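Local coordinates for protein cell divisionFtsK/SpoIIIE (Thermomonospora curvata, PDB 4NH0) that powers type VII (ESX) protein secretion as a cytoplasmic multi-domain ATPase motor that recognises the exported protein EsxB and may serve as the translocase subunit, at residues 340-345 against 361-366; 422-427 against 455-460; 1040-1045 against 1072-1077. All blocks are in the same frame, centred on the assembly; numbering follows the deposited sequence.

Interaction 1: residues 340-345 against 361-366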
ATOM      1  N   VAL A 340       0.095  27.036 -26.523  1.00 59.66           N
ATOM      2  CA  VAL A 340      -0.348  25.710 -26.118  1.00 56.04           C
ATOM      3  C   VAL A 340      -0.824  24.979 -27.365  1.00 71.31           C
ATOM      4  O   VAL A 340      -1.937  25.199 -27.840  1.00 74.91           O
ATOM      5  CB  VAL A 340      -1.473  25.757 -25.072  1.00 63.59           C
ATOM      6  CG1 VAL A 340      -1.950  24.351 -24.747  1.00 61.33           C
ATOM      7  CG2 VAL A 340      -0.993  26.455 -23.813  1.00 65.43           C
ATOM      8  N   LEU A 341       0.036  24.124 -27.902  1.00 60.50           N
ATOM      9  CA  LEU A 341      -0.240  23.455 -29.165  1.00 56.73           C
ATOM     10  C   LEU A 341      -0.876  22.090 -28.936  1.00 58.67           C
ATOM     11  O   LEU A 341      -0.258  21.193 -28.365  1.00 70.84           O
ATOM     12  CB  LEU A 341       1.048  23.323 -29.975  1.00 62.50           C
ATOM     13  CG  LEU A 341       1.810  24.643 -30.109  1.00 61.42           C
ATOM     14  CD1 LEU A 341       3.120  24.453 -30.852  1.00 65.94           C
ATOM     15  CD2 LEU A 341       0.946  25.690 -30.792  1.00 63.67           C
ATOM     16  N   VAL A 342      -2.118  21.942 -29.385  1.00 59.47           N
ATOM     17  CA  VAL A 342      -2.884  20.730 -29.130  1.00 61.23           C
ATOM     18  C   VAL A 342      -3.394  20.082 -30.414  1.00 71.98           C
ATOM     19  O   VAL A 342      -3.988  20.745 -31.261  1.00 68.85           O
ATOM     20  CB  VAL A 342      -4.088  21.020 -28.213  1.00 65.25           C
ATOM     21  CG1 VAL A 342      -4.869  19.747 -27.937  1.00 66.67           C
ATOM     22  CG2 VAL A 342      -3.625  21.657 -26.914  1.00 62.52           C
ATOM     23  N   ASP A 343      -3.151  18.782 -30.550  1.00 75.97           N
ATOM     24  CA  ASP A 343      -3.703  18.005 -31.652  1.00 86.27           C
ATOM     25  C   ASP A 343      -4.415  16.778 -31.095  1.00 82.51           C
ATOM     26  O   ASP A 343      -3.810  15.970 -30.393  1.00 84.77           O
ATOM     27  CB  ASP A 343      -2.606  17.592 -32.635  1.00102.40           C
ATOM     28  CG  ASP A 343      -3.159  17.168 -33.984  1.00101.25           C
ATOM     29  OD1 ASP A 343      -4.360  16.840 -34.066  1.00 91.74           O
ATOM     30  OD2 ASP A 343      -2.388  17.164 -34.967  1.00 98.31           O
ATOM     31  N   PHE A 344      -5.701  16.647 -31.406  1.00 76.89           N
ATOM     32  CA  PHE A 344      -6.502  15.545 -30.885  1.00 80.28           C
ATOM     33  C   PHE A 344      -6.024  14.198 -31.416  1.00 89.98           C
ATOM     34  O   PHE A 344      -5.944  13.222 -30.672  1.00103.86           O
ATOM     35  CB  PHE A 344      -7.977  15.747 -31.229  1.00 93.86           C
ATOM     36  CG  PHE A 344      -8.856  14.608 -30.803  1.00 93.11           C
ATOM     37  CD1 PHE A 344      -9.126  14.387 -29.464  1.00 89.67           C
ATOM     38  CD2 PHE A 344      -9.416  13.759 -31.742  1.00105.64           C
ATOM     39  CE1 PHE A 344      -9.934  13.341 -29.068  1.00 93.96           C
ATOM     40  CE2 PHE A 344     -10.226  12.710 -31.351  1.00109.35           C
ATOM     41  CZ  PHE A 344     -10.484  12.502 -30.012  1.00102.21           C
ATOM     42  N   LYS A 345      -5.710  14.153 -32.707  1.00 86.88           N
ATOM     43  CA  LYS A 345      -5.201  12.934 -33.321  1.00 93.01           C
ATOM     44  C   LYS A 345      -3.683  13.008 -33.466  1.00 92.09           C
ATOM     45  O   LYS A 345      -3.090  14.075 -33.313  1.00 98.38           O
ATOM     46  CB  LYS A 345      -5.867  12.697 -34.680  1.00 98.53           C
ATOM     47  CG  LYS A 345      -7.380  12.886 -34.657  1.00 94.46           C
ATOM     48  CD  LYS A 345      -8.036  12.392 -35.937  1.00 87.80           C
ATOM     49  CE  LYS A 345      -7.570  10.989 -36.295  1.00 90.93           C
ATOM     50  NZ  LYS A 345      -8.350  10.415 -37.426  1.00 98.51           N
ATOM     51  N   ALA A 361       3.545  23.846 -23.868  1.00 77.96           N
ATOM     52  CA  ALA A 361       3.164  22.440 -23.950  1.00 75.10           C
ATOM     53  C   ALA A 361       2.749  22.023 -25.357  1.00 83.74           C
ATOM     54  O   ALA A 361       2.050  22.756 -26.054  1.00 86.98           O
ATOM     55  CB  ALA A 361       2.040  22.150 -22.975  1.00 73.46           C
ATOM     56  N   ILE A 362       3.187  20.835 -25.765  1.00 78.59           N
ATOM     57  CA  ILE A 362       2.733  20.229 -27.011  1.00 67.96           C
ATOM     58  C   ILE A 362       1.956  18.956 -26.700  1.00 70.07           C
ATOM     59  O   ILE A 362       2.542  17.898 -26.475  1.00 86.87           O
ATOM     60  CB  ILE A 362       3.903  19.897 -27.955  1.00 72.78           C
ATOM     61  CG1 ILE A 362       4.695  21.160 -28.289  1.00 64.48           C
ATOM     62  CG2 ILE A 362       3.391  19.253 -29.234  1.00 69.08           C
ATOM     63  CD1 ILE A 362       5.873  20.918 -29.204  1.00 72.41           C
ATOM     64  N   ILE A 363       0.634  19.068 -26.675  1.00 65.71           N
ATOM     65  CA  ILE A 363      -0.219  17.935 -26.347  1.00 67.19           C
ATOM     66  C   ILE A 363      -0.707  17.241 -27.613  1.00 82.61           C
ATOM     67  O   ILE A 363      -1.668  17.679 -28.242  1.00 87.93           O
ATOM     68  CB  ILE A 363      -1.426  18.369 -25.503  1.00 77.05           C
ATOM     69  CG1 ILE A 363      -0.966  19.238 -24.332  1.00 71.76           C
ATOM     70  CG2 ILE A 363      -2.189  17.156 -25.005  1.00 75.44           C
ATOM     71  CD1 ILE A 363      -2.100  19.801 -23.508  1.00 66.15           C
ATOM     72  N   THR A 364      -0.034  16.156 -27.982  1.00 87.29           N
ATOM     73  CA  THR A 364      -0.374  15.423 -29.194  1.00 89.34           C
ATOM     74  C   THR A 364      -0.990  14.067 -28.877  1.00 89.93           C
ATOM     75  O   THR A 364      -0.746  13.500 -27.812  1.00 97.78           O
ATOM     76  CB  THR A 364       0.864  15.212 -30.087  1.00 97.00           C
ATOM     77  OG1 THR A 364       0.533  14.320 -31.158  1.00101.08           O
ATOM     78  CG2 THR A 364       2.006  14.619 -29.279  1.00 89.52           C
ATOM     79  N   ASN A 365      -1.796  13.566 -29.810  1.00 87.52           N
ATOM     80  CA  ASN A 365      -2.389  12.236 -29.717  1.00 94.87           C
ATOM     81  C   ASN A 365      -3.230  12.044 -28.457  1.00 87.86           C
ATOM     82  O   ASN A 365      -2.754  11.511 -27.455  1.00 87.92           O
ATOM     83  CB  ASN A 365      -1.290  11.171 -29.780  1.00 94.96           C
ATOM     84  CG  ASN A 365      -1.836   9.781 -30.021  1.00118.00           C
ATOM     85  OD1 ASN A 365      -3.011   9.607 -30.348  1.00111.91           O
ATOM     86  ND2 ASN A 365      -0.982   8.778 -29.867  1.00123.36           N
ATOM     87  N   LEU A 366      -4.485  12.480 -28.516  1.00 84.77           N
ATOM     88  CA  LEU A 366      -5.397  12.353 -27.385  1.00 74.98           C
ATOM     89  C   LEU A 366      -6.524  11.373 -27.682  1.00 85.10           C
ATOM     90  O   LEU A 366      -7.274  10.988 -26.785  1.00 94.84           O
ATOM     91  CB  LEU A 366      -5.980  13.715 -27.012  1.00 74.55           C
ATOM     92  CG  LEU A 366      -4.991  14.739 -26.461  1.00 67.11           C
ATOM     93  CD1 LEU A 366      -5.710  16.011 -26.055  1.00 60.50           C
ATOM     94  CD2 LEU A 366      -4.232  14.150 -25.286  1.00 68.09           C
TER
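An edge pair of parallel strands in the sheet of the first FtsK ATPase domain is formed by 340-343 and 361-364, with the outermost strand, 361-364, lying almost exactly along its neighbour. Leu341 sits at the centre of the exchange: its N donates to Ala361 O at 3.1 Å, and its O accepts from Ile363 N at 2.9 Å. Asp343 N then reaches Ile363 O at 3.0 Å with a straighter N-H (166°). Beta-branched valine and isoleucine suit the extended backbone. Val342 and Ile363 lie side by side on one face, Val342 CG2 being 4.2 Å from Ile363 CD1, while the other methyl of the valine, CG1, looks to Leu366 CD1. Met376 of helix 371-394 covers all three residues.

Farther along, the chains stay joined by Leu366 N and Phe344 O, 2.7 Å apart, the donor rising above the carbonyl plane. With CG trans to its own backbone N (chi1 176°), the Phe344 ring brings CD1 to 4.0 Å from Leu366 CB. Asp343 folds the turn from the other face of the sheet: its OD1 takes Lys345 N at 3.3 Å, an Asx turn.

Ala361 and Ile363 also carry Trp594, consistent with the linker between the first two ATPase domains docking on this domain, a binding mode reported to lower its ATPase activity. Backbone bonds thus fix the edge strand, and its small and branched apolar side chains give both the helix and the tryptophan a greasy surface, while the bonds to Phe344 O and Asp343 OD1 shape the turn beside the catalytic end of the sheet.

Interaction 2: residues 422-427 against 455-460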
ATOM      1  N   VAL A 422      -3.830  26.555 -29.764  1.00 60.36           N
ATOM      2  CA  VAL A 422      -4.130  25.974 -31.065  1.00 55.90           C
ATOM      3  C   VAL A 422      -4.580  24.526 -30.915  1.00 67.96           C
ATOM      4  O   VAL A 422      -3.761  23.634 -30.702  1.00 82.08           O
ATOM      5  CB  VAL A 422      -2.913  26.036 -32.000  1.00 54.63           C
ATOM      6  CG1 VAL A 422      -3.295  25.585 -33.397  1.00 48.63           C
ATOM      7  CG2 VAL A 422      -2.345  27.443 -32.033  1.00 53.10           C
ATOM      8  N   LEU A 423      -5.885  24.298 -31.023  1.00 57.94           N
ATOM      9  CA  LEU A 423      -6.434  22.957 -30.883  1.00 63.42           C
ATOM     10  C   LEU A 423      -6.864  22.414 -32.240  1.00 70.83           C
ATOM     11  O   LEU A 423      -7.849  22.873 -32.819  1.00 79.53           O
ATOM     12  CB  LEU A 423      -7.615  22.962 -29.906  1.00 61.33           C
ATOM     13  CG  LEU A 423      -7.958  21.662 -29.169  1.00 62.75           C
ATOM     14  CD1 LEU A 423      -8.866  21.957 -27.990  1.00 52.38           C
ATOM     15  CD2 LEU A 423      -8.608  20.637 -30.084  1.00 68.75           C
ATOM     16  N   ASP A 424      -6.122  21.434 -32.743  1.00 72.22           N
ATOM     17  CA  ASP A 424      -6.441  20.813 -34.022  1.00 79.34           C
ATOM     18  C   ASP A 424      -7.432  19.671 -33.829  1.00 85.66           C
ATOM     19  O   ASP A 424      -7.446  19.027 -32.780  1.00 85.60           O
ATOM     20  CB  ASP A 424      -5.170  20.304 -34.705  1.00 83.18           C
ATOM     21  CG  ASP A 424      -5.340  20.129 -36.203  1.00 88.67           C
ATOM     22  OD1 ASP A 424      -6.494  20.054 -36.672  1.00 91.38           O
ATOM     23  OD2 ASP A 424      -4.315  20.065 -36.913  1.00 82.51           O
ATOM     24  N   GLU A 425      -8.258  19.436 -34.846  1.00 95.57           N
ATOM     25  CA  GLU A 425      -9.245  18.357 -34.839  1.00 85.84           C
ATOM     26  C   GLU A 425     -10.202  18.441 -33.656  1.00 83.75           C
ATOM     27  O   GLU A 425     -10.510  17.431 -33.025  1.00 93.93           O
ATOM     28  CB  GLU A 425      -8.547  16.995 -34.838  1.00 86.54           C
ATOM     29  CG  GLU A 425      -7.732  16.721 -36.085  1.00104.91           C
ATOM     30  CD  GLU A 425      -8.563  16.793 -37.347  1.00112.95           C
ATOM     31  OE1 GLU A 425      -7.991  17.089 -38.416  1.00104.35           O
ATOM     32  OE2 GLU A 425      -9.788  16.556 -37.271  1.00 98.96           O
ATOM     33  N   PHE A 426     -10.677  19.647 -33.362  1.00 81.77           N
ATOM     34  CA  PHE A 426     -11.598  19.847 -32.251  1.00 77.90           C
ATOM     35  C   PHE A 426     -12.967  19.255 -32.564  1.00 83.72           C
ATOM     36  O   PHE A 426     -13.763  19.000 -31.661  1.00 86.69           O
ATOM     37  CB  PHE A 426     -11.733  21.334 -31.925  1.00 85.56           C
ATOM     38  CG  PHE A 426     -12.609  22.088 -32.881  1.00 84.54           C
ATOM     39  CD1 PHE A 426     -12.144  22.445 -34.134  1.00 90.02           C
ATOM     40  CD2 PHE A 426     -13.897  22.448 -32.522  1.00 70.94           C
ATOM     41  CE1 PHE A 426     -12.948  23.140 -35.013  1.00 94.83           C
ATOM     42  CE2 PHE A 426     -14.705  23.143 -33.396  1.00 73.14           C
ATOM     43  CZ  PHE A 426     -14.229  23.491 -34.643  1.00 87.46           C
ATOM     44  N   SER A 427     -13.235  19.043 -33.848  1.00 95.56           N
ATOM     45  CA  SER A 427     -14.510  18.486 -34.284  1.00104.10           C
ATOM     46  C   SER A 427     -14.677  17.047 -33.816  1.00105.58           C
ATOM     47  O   SER A 427     -15.690  16.698 -33.212  1.00108.12           O
ATOM     48  CB  SER A 427     -14.634  18.558 -35.805  1.00111.75           C
ATOM     49  OG  SER A 427     -15.845  17.973 -36.248  1.00105.12           O
ATOM     50  N   LEU A 455      -7.640  29.133 -31.135  1.00 76.51           N
ATOM     51  CA  LEU A 455      -7.764  28.855 -32.558  1.00 62.87           C
ATOM     52  C   LEU A 455      -8.191  27.409 -32.774  1.00 64.62           C
ATOM     53  O   LEU A 455      -7.383  26.489 -32.658  1.00 72.47           O
ATOM     54  CB  LEU A 455      -6.449  29.130 -33.286  1.00 60.68           C
ATOM     55  CG  LEU A 455      -6.458  28.810 -34.782  1.00 56.73           C
ATOM     56  CD1 LEU A 455      -7.557  29.586 -35.487  1.00 61.44           C
ATOM     57  CD2 LEU A 455      -5.107  29.104 -35.407  1.00 38.67           C
ATOM     58  N   LEU A 456      -9.468  27.216 -33.082  1.00 66.98           N
ATOM     59  CA  LEU A 456     -10.003  25.881 -33.314  1.00 64.50           C
ATOM     60  C   LEU A 456      -9.824  25.465 -34.767  1.00 69.18           C
ATOM     61  O   LEU A 456     -10.325  26.123 -35.677  1.00 76.73           O
ATOM     62  CB  LEU A 456     -11.478  25.820 -32.924  1.00 67.99           C
ATOM     63  CG  LEU A 456     -11.778  26.118 -31.455  1.00 66.64           C
ATOM     64  CD1 LEU A 456     -13.268  26.036 -31.181  1.00 59.36           C
ATOM     65  CD2 LEU A 456     -11.010  25.163 -30.557  1.00 69.15           C
ATOM     66  N   ALA A 457      -9.103  24.371 -34.977  1.00 77.33           N
ATOM     67  CA  ALA A 457      -8.848  23.873 -36.320  1.00 70.76           C
ATOM     68  C   ALA A 457      -9.332  22.437 -36.467  1.00 86.73           C
ATOM     69  O   ALA A 457      -9.165  21.622 -35.563  1.00 99.07           O
ATOM     70  CB  ALA A 457      -7.370  23.970 -36.651  1.00 77.46           C
ATOM     71  N   SER A 458      -9.932  22.134 -37.611  1.00 91.46           N
ATOM     72  CA  SER A 458     -10.408  20.784 -37.879  1.00 90.87           C
ATOM     73  C   SER A 458     -10.308  20.429 -39.354  1.00 85.42           C
ATOM     74  O   SER A 458     -10.369  21.300 -40.221  1.00 83.28           O
ATOM     75  CB  SER A 458     -11.853  20.619 -37.411  1.00 93.51           C
ATOM     76  OG  SER A 458     -12.374  19.374 -37.841  1.00101.41           O
ATOM     77  N   GLN A 459     -10.153  19.139 -39.626  1.00 89.69           N
ATOM     78  CA  GLN A 459     -10.150  18.635 -40.990  1.00 89.69           C
ATOM     79  C   GLN A 459     -11.525  18.811 -41.617  1.00 78.12           C
ATOM     80  O   GLN A 459     -11.646  19.202 -42.777  1.00 93.44           O
ATOM     81  CB  GLN A 459      -9.738  17.164 -41.014  1.00 88.33           C
ATOM     82  CG  GLN A 459      -9.713  16.535 -42.390  1.00 97.15           C
ATOM     83  CD  GLN A 459      -9.257  15.092 -42.349  1.00110.91           C
ATOM     84  OE1 GLN A 459      -8.186  14.783 -41.825  1.00114.92           O
ATOM     85  NE2 GLN A 459     -10.070  14.197 -42.898  1.00120.96           N
ATOM     86  N   ARG A 460     -12.560  18.526 -40.835  1.00 77.31           N
ATOM     87  CA  ARG A 460     -13.935  18.661 -41.301  1.00 80.97           C
ATOM     88  C   ARG A 460     -14.872  19.054 -40.161  1.00 79.88           C
ATOM     89  O   ARG A 460     -14.640  18.703 -39.004  1.00 85.25           O
ATOM     90  CB  ARG A 460     -14.409  17.361 -41.954  1.00 93.88           C
ATOM     91  CG  ARG A 460     -15.832  17.432 -42.466  1.00106.12           C
ATOM     92  CD  ARG A 460     -16.219  16.240 -43.304  1.00105.56           C
ATOM     93  NE  ARG A 460     -15.065  15.516 -43.820  1.00109.82           N
ATOM     94  CZ  ARG A 460     -15.154  14.370 -44.485  1.00121.82           C
ATOM     95  NH1 ARG A 460     -16.346  13.836 -44.718  1.00113.06           N
ATOM     96  NH2 ARG A 460     -14.060  13.765 -44.925  1.00124.97           N
TER
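Arg460 O accepts two hydroxyls, Ser458 OG at 2.6 Å from its own chain segment and, weakly, Ser427 OG at 3.1 Å from across the contact. Within the strands, Ala457 N donates to Leu423 O, 2.9 Å away and nearly straight at 174°. Leu423 also uses its own N, which donates to Leu455 O at 3.1 Å, the pattern of a parallel pair, here inside the sheet. Ala457 O faces the backbone N atoms of both Glu425 and Phe426 where the first chain turns off the strand; the bond from Phe426 N is weak, and the apparent one from Glu425 N is too short to be trusted in detail.

Phe426 and Leu456 carry the apolar part. Leu456 CB stands over the centre of the Phe426 ring, 3.7 Å from its centroid, a CH-pi contact. The phenylalanine reaches back over the leucine because its CG lies between the backbone N and the carbonyl carbon (chi1 77°). Farther along the leucine, CD2 packs on Leu423 CB at 4.1 Å. Phe440 of helix 437-450 covers both leucines.

Past the strand ends Glu425, the inferred active-site residue, bends at chi2 and brings OE1 to 3.2 Å from Gln459 N, again a weak bond.

Asp424 ends a hydrophobic strand and Glu425 follows it, in the manner of a Walker B motif, and Asp424 OD2 forms a salt bridge with Lys317 of the predicted ATP site. Apolar packing therefore anchors the strands, while the carboxyl end of 422-424 places Asp424 at Lys317 and Glu425 is only weakly tethered to the backbone N of Gln459, just past the neighbouring strand.

Interaction 3: residues 1040-1045 against 1072-1077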
ATOM      1  N   LEU A1040      -1.821 -41.689  46.764  1.00 60.34           N
ATOM      2  CA  LEU A1040      -1.216 -42.641  45.842  1.00 61.14           C
ATOM      3  C   LEU A1040      -1.247 -42.140  44.407  1.00 67.29           C
ATOM      4  O   LEU A1040      -2.300 -41.770  43.890  1.00 74.05           O
ATOM      5  CB  LEU A1040      -1.916 -43.996  45.936  1.00 59.60           C
ATOM      6  CG  LEU A1040      -1.424 -45.062  44.956  1.00 58.11           C
ATOM      7  CD1 LEU A1040       0.069 -45.294  45.119  1.00 64.38           C
ATOM      8  CD2 LEU A1040      -2.189 -46.359  45.146  1.00 73.17           C
ATOM      9  N   PHE A1041      -0.082 -42.128  43.771  1.00 63.54           N
ATOM     10  CA  PHE A1041       0.024 -41.759  42.367  1.00 64.47           C
ATOM     11  C   PHE A1041       0.323 -42.987  41.522  1.00 69.68           C
ATOM     12  O   PHE A1041       1.427 -43.531  41.570  1.00 72.85           O
ATOM     13  CB  PHE A1041       1.108 -40.702  42.162  1.00 60.45           C
ATOM     14  CG  PHE A1041       0.729 -39.338  42.659  1.00 70.05           C
ATOM     15  CD1 PHE A1041       0.978 -38.970  43.970  1.00 74.36           C
ATOM     16  CD2 PHE A1041       0.131 -38.423  41.813  1.00 71.61           C
ATOM     17  CE1 PHE A1041       0.631 -37.714  44.426  1.00 77.50           C
ATOM     18  CE2 PHE A1041      -0.219 -37.167  42.265  1.00 78.25           C
ATOM     19  CZ  PHE A1041       0.032 -36.812  43.573  1.00 84.79           C
ATOM     20  N   LEU A1042      -0.666 -43.426  40.754  1.00 70.67           N
ATOM     21  CA  LEU A1042      -0.494 -44.575  39.878  1.00 59.01           C
ATOM     22  C   LEU A1042       0.003 -44.128  38.511  1.00 59.33           C
ATOM     23  O   LEU A1042      -0.762 -43.610  37.699  1.00 64.38           O
ATOM     24  CB  LEU A1042      -1.802 -45.352  39.746  1.00 54.82           C
ATOM     25  CG  LEU A1042      -1.746 -46.616  38.889  1.00 61.54           C
ATOM     26  CD1 LEU A1042      -0.704 -47.576  39.430  1.00 51.48           C
ATOM     27  CD2 LEU A1042      -3.108 -47.282  38.837  1.00 57.20           C
ATOM     28  N   VAL A1043       1.293 -44.327  38.266  1.00 52.07           N
ATOM     29  CA  VAL A1043       1.903 -43.919  37.009  1.00 62.89           C
ATOM     30  C   VAL A1043       1.924 -45.074  36.016  1.00 65.82           C
ATOM     31  O   VAL A1043       2.622 -46.067  36.219  1.00 75.08           O
ATOM     32  CB  VAL A1043       3.336 -43.406  37.224  1.00 67.26           C
ATOM     33  CG1 VAL A1043       3.988 -43.091  35.894  1.00 50.27           C
ATOM     34  CG2 VAL A1043       3.328 -42.179  38.120  1.00 58.00           C
ATOM     35  N   VAL A1044       1.152 -44.938  34.943  1.00 62.40           N
ATOM     36  CA  VAL A1044       1.046 -45.989  33.940  1.00 64.94           C
ATOM     37  C   VAL A1044       1.558 -45.526  32.582  1.00 65.58           C
ATOM     38  O   VAL A1044       1.004 -44.609  31.978  1.00 68.99           O
ATOM     39  CB  VAL A1044      -0.407 -46.473  33.788  1.00 58.98           C
ATOM     40  CG1 VAL A1044      -0.488 -47.582  32.754  1.00 68.74           C
ATOM     41  CG2 VAL A1044      -0.949 -46.946  35.124  1.00 60.88           C
ATOM     42  N   ASP A1045       2.619 -46.168  32.108  1.00 54.80           N
ATOM     43  CA  ASP A1045       3.183 -45.857  30.802  1.00 63.92           C
ATOM     44  C   ASP A1045       2.818 -46.954  29.811  1.00 71.02           C
ATOM     45  O   ASP A1045       2.708 -48.122  30.188  1.00 84.60           O
ATOM     46  CB  ASP A1045       4.702 -45.699  30.895  1.00 66.76           C
ATOM     47  CG  ASP A1045       5.290 -44.975  29.697  1.00 65.43           C
ATOM     48  OD1 ASP A1045       4.603 -44.865  28.662  1.00 69.18           O
ATOM     49  OD2 ASP A1045       6.448 -44.519  29.790  1.00 77.99           O
ATOM     50  N   LEU A1072      -6.347 -41.097  45.594  1.00 76.32           N
ATOM     51  CA  LEU A1072      -6.000 -41.794  44.360  1.00 73.25           C
ATOM     52  C   LEU A1072      -5.717 -40.828  43.214  1.00 73.68           C
ATOM     53  O   LEU A1072      -6.408 -39.825  43.049  1.00 73.00           O
ATOM     54  CB  LEU A1072      -7.122 -42.757  43.968  1.00 69.24           C
ATOM     55  CG  LEU A1072      -6.875 -43.665  42.763  1.00 55.99           C
ATOM     56  CD1 LEU A1072      -5.613 -44.484  42.960  1.00 47.92           C
ATOM     57  CD2 LEU A1072      -8.072 -44.571  42.534  1.00 47.14           C
ATOM     58  N   HIS A1073      -4.692 -41.141  42.428  1.00 65.00           N
ATOM     59  CA  HIS A1073      -4.338 -40.338  41.264  1.00 64.75           C
ATOM     60  C   HIS A1073      -3.906 -41.227  40.102  1.00 75.19           C
ATOM     61  O   HIS A1073      -3.094 -42.135  40.274  1.00 71.84           O
ATOM     62  CB  HIS A1073      -3.221 -39.351  41.605  1.00 68.56           C
ATOM     63  CG  HIS A1073      -3.589 -38.359  42.663  1.00 66.97           C
ATOM     64  ND1 HIS A1073      -4.563 -37.401  42.478  1.00 76.29           N
ATOM     65  CD2 HIS A1073      -3.111 -38.172  43.916  1.00 64.68           C
ATOM     66  CE1 HIS A1073      -4.671 -36.670  43.572  1.00 73.77           C
ATOM     67  NE2 HIS A1073      -3.801 -37.116  44.459  1.00 65.28           N
ATOM     68  N   LEU A1074      -4.454 -40.963  38.921  1.00 73.71           N
ATOM     69  CA  LEU A1074      -4.107 -41.730  37.731  1.00 57.44           C
ATOM     70  C   LEU A1074      -3.347 -40.883  36.722  1.00 57.86           C
ATOM     71  O   LEU A1074      -3.844 -39.859  36.252  1.00 67.88           O
ATOM     72  CB  LEU A1074      -5.363 -42.313  37.081  1.00 65.82           C
ATOM     73  CG  LEU A1074      -5.639 -43.795  37.334  1.00 69.09           C
ATOM     74  CD1 LEU A1074      -4.567 -44.650  36.685  1.00 53.11           C
ATOM     75  CD2 LEU A1074      -5.721 -44.082  38.823  1.00 69.68           C
ATOM     76  N   ILE A1075      -2.135 -41.316  36.394  1.00 47.96           N
ATOM     77  CA  ILE A1075      -1.319 -40.645  35.393  1.00 47.18           C
ATOM     78  C   ILE A1075      -0.999 -41.630  34.276  1.00 54.13           C
ATOM     79  O   ILE A1075      -0.178 -42.531  34.446  1.00 68.65           O
ATOM     80  CB  ILE A1075      -0.020 -40.090  35.998  1.00 53.99           C
ATOM     81  CG1 ILE A1075      -0.328 -39.279  37.257  1.00 35.75           C
ATOM     82  CG2 ILE A1075       0.717 -39.238  34.981  1.00 49.51           C
ATOM     83  CD1 ILE A1075       0.890 -38.705  37.927  1.00 33.14           C
ATOM     84  N   ILE A1076      -1.653 -41.452  33.133  1.00 51.19           N
ATOM     85  CA  ILE A1076      -1.638 -42.457  32.079  1.00 54.15           C
ATOM     86  C   ILE A1076      -1.116 -41.923  30.748  1.00 64.21           C
ATOM     87  O   ILE A1076      -1.473 -40.825  30.326  1.00 59.38           O
ATOM     88  CB  ILE A1076      -3.056 -43.034  31.864  1.00 47.54           C
ATOM     89  CG1 ILE A1076      -3.587 -43.645  33.160  1.00 58.06           C
ATOM     90  CG2 ILE A1076      -3.062 -44.070  30.760  1.00 57.64           C
ATOM     91  CD1 ILE A1076      -4.996 -44.170  33.047  1.00 53.12           C
ATOM     92  N   ALA A1077      -0.263 -42.709  30.096  1.00 65.57           N
ATOM     93  CA  ALA A1077       0.189 -42.410  28.744  1.00 53.03           C
ATOM     94  C   ALA A1077      -0.190 -43.545  27.801  1.00 68.01           C
ATOM     95  O   ALA A1077       0.017 -44.716  28.115  1.00 82.25           O
ATOM     96  CB  ALA A1077       1.683 -42.182  28.718  1.00 58.38           C
TER
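Phe1041 and His1073 form the tight part of this parallel pair: their rings make an offset stack, centroids 4.4 Å apart and planes 21° from parallel. His1073 CD2 lies over the phenylalanine face toward the rim, 3.4 Å from Phe1041 CZ. Both side chains start out with CG trans to the carbonyl carbon (chi1 -73° and -62°), which sets them side by side. The imidazole is suited to a buried place because its nitrogens have partners, ND1 with Pro942 O and NE2 with Glu1039 OE1, an arrangement that would probably favour a protonated ring. Ile1075 CD1 continues the packing, 4.0 Å from Phe1041 CD2, and helix 954-968 covers this face.

The start of the pair is looser. The side chains of partly exposed Leu1040 and of Leu1072 come no closer than 4.5 Å, CD2 to CD1, and the bond from His1073 N to Leu1040 O is weak. The later bonds are sounder: Val1044 N reaches Ile1075 O at 2.8 Å, and Ala1077 N reaches Val1044 O at 3.0 Å.

There Asp1045, bonded through OD2 to Ser955 of the ATP site and near the bound magnesium ion, follows a run of hydrophobic strand residues, the place of the Walker B aspartate in P-loop ATPases.

Overall arrangement
Interactions 1 and 2 belong to one sheet in the first FtsK domain and touch directly, because strands 337-343 and 418-424 are neighbours bonded through Val342 and Asp424. Interaction 1 adds the outermost strand, whereas interaction 2 lies farther inside and carries the acidic residues beside Lys317. Interaction 3 is the counterpart of interaction 2 in the third FtsK domain, with centres about 98 Å apart and no contact between them. All three are largely buried. Their chemistry follows position: aliphatic side chains at the edge, a phenylalanine over a leucine beside the active site, and a stacked phenylalanine and histidine at the end remote from ATP.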